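Local coordinates for terminase small subunit (Thermus phage G20c, PDB 6EJQ), which probably recognises the viral packaging sequence and regulates the large terminase subunit, as part of a nine-membered ring that serves genome packaging, at residues B[7-12]-B[43-48]. Residues are numbered along the deposited sequence; the frame is centred on the assembly and turned at random.
Sequences SFRDRV and LHVLAE
Val-45 of segment 43-48 presses one methyl group against the helix of segment 7-12, and Val-12 receives it. The two valines bury the most surface here, and each points its CB toward the other helix. Val-45 CG1 lies 3.6 Å from Val-12 CG1 and 3.8 Å from Val-12 CB. It also reaches the backbone of the first helix, 4.3 Å from Arg-9 CA, beside the aliphatic start of the Arg-9 side chain. The branches of Val-45 divide the work. CG1 is anti to the backbone N (chi1 172°) and takes the Val-12 and Arg-9 side, while CG2 meets Phe-8 CE2 obliquely at 4.1 Å. Leu-46 is a second partner for Val-12 on this helix, with its CD2 3.7 Å from Val-12 CG1. That one Val-12 methyl therefore touches both Val-45 and Leu-46.

The axes of the two segments cross almost at a right angle (-91°) and pass 9.8 Å apart at their closest. The contact joins the first and third helices of the N-terminal domain, a small three-helix unit of the helix-turn-helix clan. Helix 22-33 lies between them in sequence and completes the core: Leu-29 touches both Phe-8 and Val-12, and Val-33 also packs on Phe-8. Within the first helix, Val-12 CG2 sits 3.9 Å above one face of the Phe-8 ring, offset toward its rim. The atoms that meet are all carbon, and Val-12 and Leu-46 are buried in the assembled protein. Arg-9 is partly exposed. Its guanidinium stays with its own helix, where NH1 forms a salt bridge with Asp-10 OD1 (3.0 Å).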
loop_
_atom_site.group_PDB
_atom_site.type_symbol
_atom_site.label_atom_id
_atom_site.label_comp_id
_atom_site.label_asym_id
_atom_site.label_seq_id
_atom_site.Cartn_x
_atom_site.Cartn_y
_atom_site.Cartn_z
ATOM N N SER B 7 -43.152 -5.827 7.829
ATOM C CA SER B 7 -42.568 -6.423 6.624
ATOM C C SER B 7 -42.714 -5.517 5.397
ATOM O O SER B 7 -41.799 -5.440 4.571
ATOM C CB SER B 7 -43.206 -7.784 6.340
ATOM O OG SER B 7 -42.772 -8.322 5.108
ATOM N N PHE B 8 -43.861 -4.846 5.287
ATOM C CA PHE B 8 -44.110 -3.878 4.217
ATOM C C PHE B 8 -43.234 -2.638 4.404
ATOM O O PHE B 8 -42.574 -2.206 3.458
ATOM C CB PHE B 8 -45.598 -3.496 4.155
ATOM C CG PHE B 8 -45.919 -2.422 3.146
ATOM C CD1 PHE B 8 -45.971 -2.715 1.799
ATOM C CD2 PHE B 8 -46.183 -1.119 3.552
ATOM C CE1 PHE B 8 -46.267 -1.728 0.867
ATOM C CE2 PHE B 8 -46.488 -0.128 2.630
ATOM C CZ PHE B 8 -46.529 -0.434 1.282
ATOM N N ARG B 9 -43.234 -2.075 5.615
ATOM C CA ARG B 9 -42.359 -0.951 5.937
ATOM C C ARG B 9 -40.902 -1.283 5.602
ATOM O O ARG B 9 -40.239 -0.514 4.908
ATOM C CB ARG B 9 -42.465 -0.545 7.410
ATOM C CG ARG B 9 -41.672 0.717 7.733
ATOM C CD ARG B 9 -41.686 1.111 9.208
ATOM N NE ARG B 9 -41.257 0.052 10.126
ATOM C CZ ARG B 9 -40.012 -0.427 10.235
ATOM N NH1 ARG B 9 -39.015 0.026 9.463
ATOM N NH2 ARG B 9 -39.757 -1.391 11.122
ATOM N N ASP B 10 -40.419 -2.425 6.093
ATOM C CA ASP B 10 -39.020 -2.820 5.895
ATOM C C ASP B 10 -38.673 -2.976 4.426
ATOM O O ASP B 10 -37.606 -2.542 4.001
ATOM C CB ASP B 10 -38.691 -4.122 6.634
ATOM C CG ASP B 10 -38.638 -3.947 8.138
ATOM O OD1 ASP B 10 -38.624 -2.790 8.622
ATOM O OD2 ASP B 10 -38.610 -4.985 8.841
ATOM N N ARG B 11 -39.575 -3.582 3.659
ATOM C CA ARG B 11 -39.335 -3.821 2.247
ATOM C C ARG B 11 -39.362 -2.528 1.391
ATOM O O ARG B 11 -38.606 -2.422 0.422
ATOM C CB ARG B 11 -40.299 -4.882 1.715
ATOM C CG ARG B 11 -39.938 -5.357 0.315
ATOM C CD ARG B 11 -40.271 -6.822 0.060
ATOM N NE ARG B 11 -40.135 -7.136 -1.365
ATOM C CZ ARG B 11 -38.978 -7.266 -2.026
ATOM N NH1 ARG B 11 -37.795 -7.132 -1.413
ATOM N NH2 ARG B 11 -39.001 -7.535 -3.330
ATOM N N VAL B 12 -40.208 -1.557 1.755
ATOM C CA VAL B 12 -40.213 -0.241 1.105
ATOM C C VAL B 12 -38.857 0.420 1.314
ATOM O O VAL B 12 -38.241 0.899 0.362
ATOM C CB VAL B 12 -41.320 0.688 1.666
ATOM C CG1 VAL B 12 -41.107 2.153 1.265
ATOM C CG2 VAL B 12 -42.689 0.226 1.199
ATOM N N LEU B 43 -43.650 7.333 -0.603
ATOM C CA LEU B 43 -42.949 8.529 -0.122
ATOM C C LEU B 43 -43.220 8.821 1.347
ATOM O O LEU B 43 -42.302 9.176 2.085
ATOM C CB LEU B 43 -43.311 9.759 -0.972
ATOM C CG LEU B 43 -42.671 9.828 -2.359
ATOM C CD1 LEU B 43 -43.290 10.961 -3.162
ATOM C CD2 LEU B 43 -41.159 10.009 -2.266
ATOM N N HIS B 44 -44.476 8.675 1.762
ATOM C CA HIS B 44 -44.854 8.845 3.172
ATOM C C HIS B 44 -44.223 7.771 4.041
ATOM O O HIS B 44 -43.805 8.048 5.155
ATOM C CB HIS B 44 -46.385 8.835 3.350
ATOM C CG HIS B 44 -47.046 10.113 2.939
ATOM N ND1 HIS B 44 -46.774 11.317 3.552
ATOM C CD2 HIS B 44 -47.967 10.377 1.983
ATOM C CE1 HIS B 44 -47.495 12.269 2.987
ATOM N NE2 HIS B 44 -48.224 11.725 2.029
ATOM N N VAL B 45 -44.166 6.547 3.528
ATOM C CA VAL B 45 -43.562 5.434 4.250
ATOM C C VAL B 45 -42.064 5.681 4.434
ATOM O O VAL B 45 -41.542 5.478 5.532
ATOM C CB VAL B 45 -43.810 4.079 3.546
ATOM C CG1 VAL B 45 -43.011 2.955 4.202
ATOM C CG2 VAL B 45 -45.301 3.735 3.558
ATOM N N LEU B 46 -41.390 6.136 3.376
ATOM C CA LEU B 46 -39.967 6.461 3.477
ATOM C C LEU B 46 -39.714 7.606 4.453
ATOM O O LEU B 46 -38.789 7.530 5.259
ATOM C CB LEU B 46 -39.361 6.780 2.112
ATOM C CG LEU B 46 -39.268 5.605 1.144
ATOM C CD1 LEU B 46 -38.902 6.109 -0.244
ATOM C CD2 LEU B 46 -38.269 4.557 1.600
ATOM N N ALA B 47 -40.563 8.631 4.400
ATOM C CA ALA B 47 -40.481 9.765 5.326
ATOM C C ALA B 47 -40.666 9.336 6.775
ATOM O O ALA B 47 -39.922 9.796 7.645
ATOM C CB ALA B 47 -41.496 10.840 4.961
ATOM N N GLU B 48 -41.643 8.463 7.031
ATOM C CA GLU B 48 -41.847 7.917 8.388
ATOM C C GLU B 48 -40.661 7.075 8.850
ATOM O O GLU B 48 -40.218 7.200 9.989
ATOM C CB GLU B 48 -43.131 7.073 8.484
ATOM C CG GLU B 48 -44.440 7.851 8.435
ATOM C CD GLU B 48 -44.574 8.916 9.515
ATOM O OE1 GLU B 48 -44.437 8.596 10.712
ATOM O OE2 GLU B 48 -44.827 10.083 9.154
#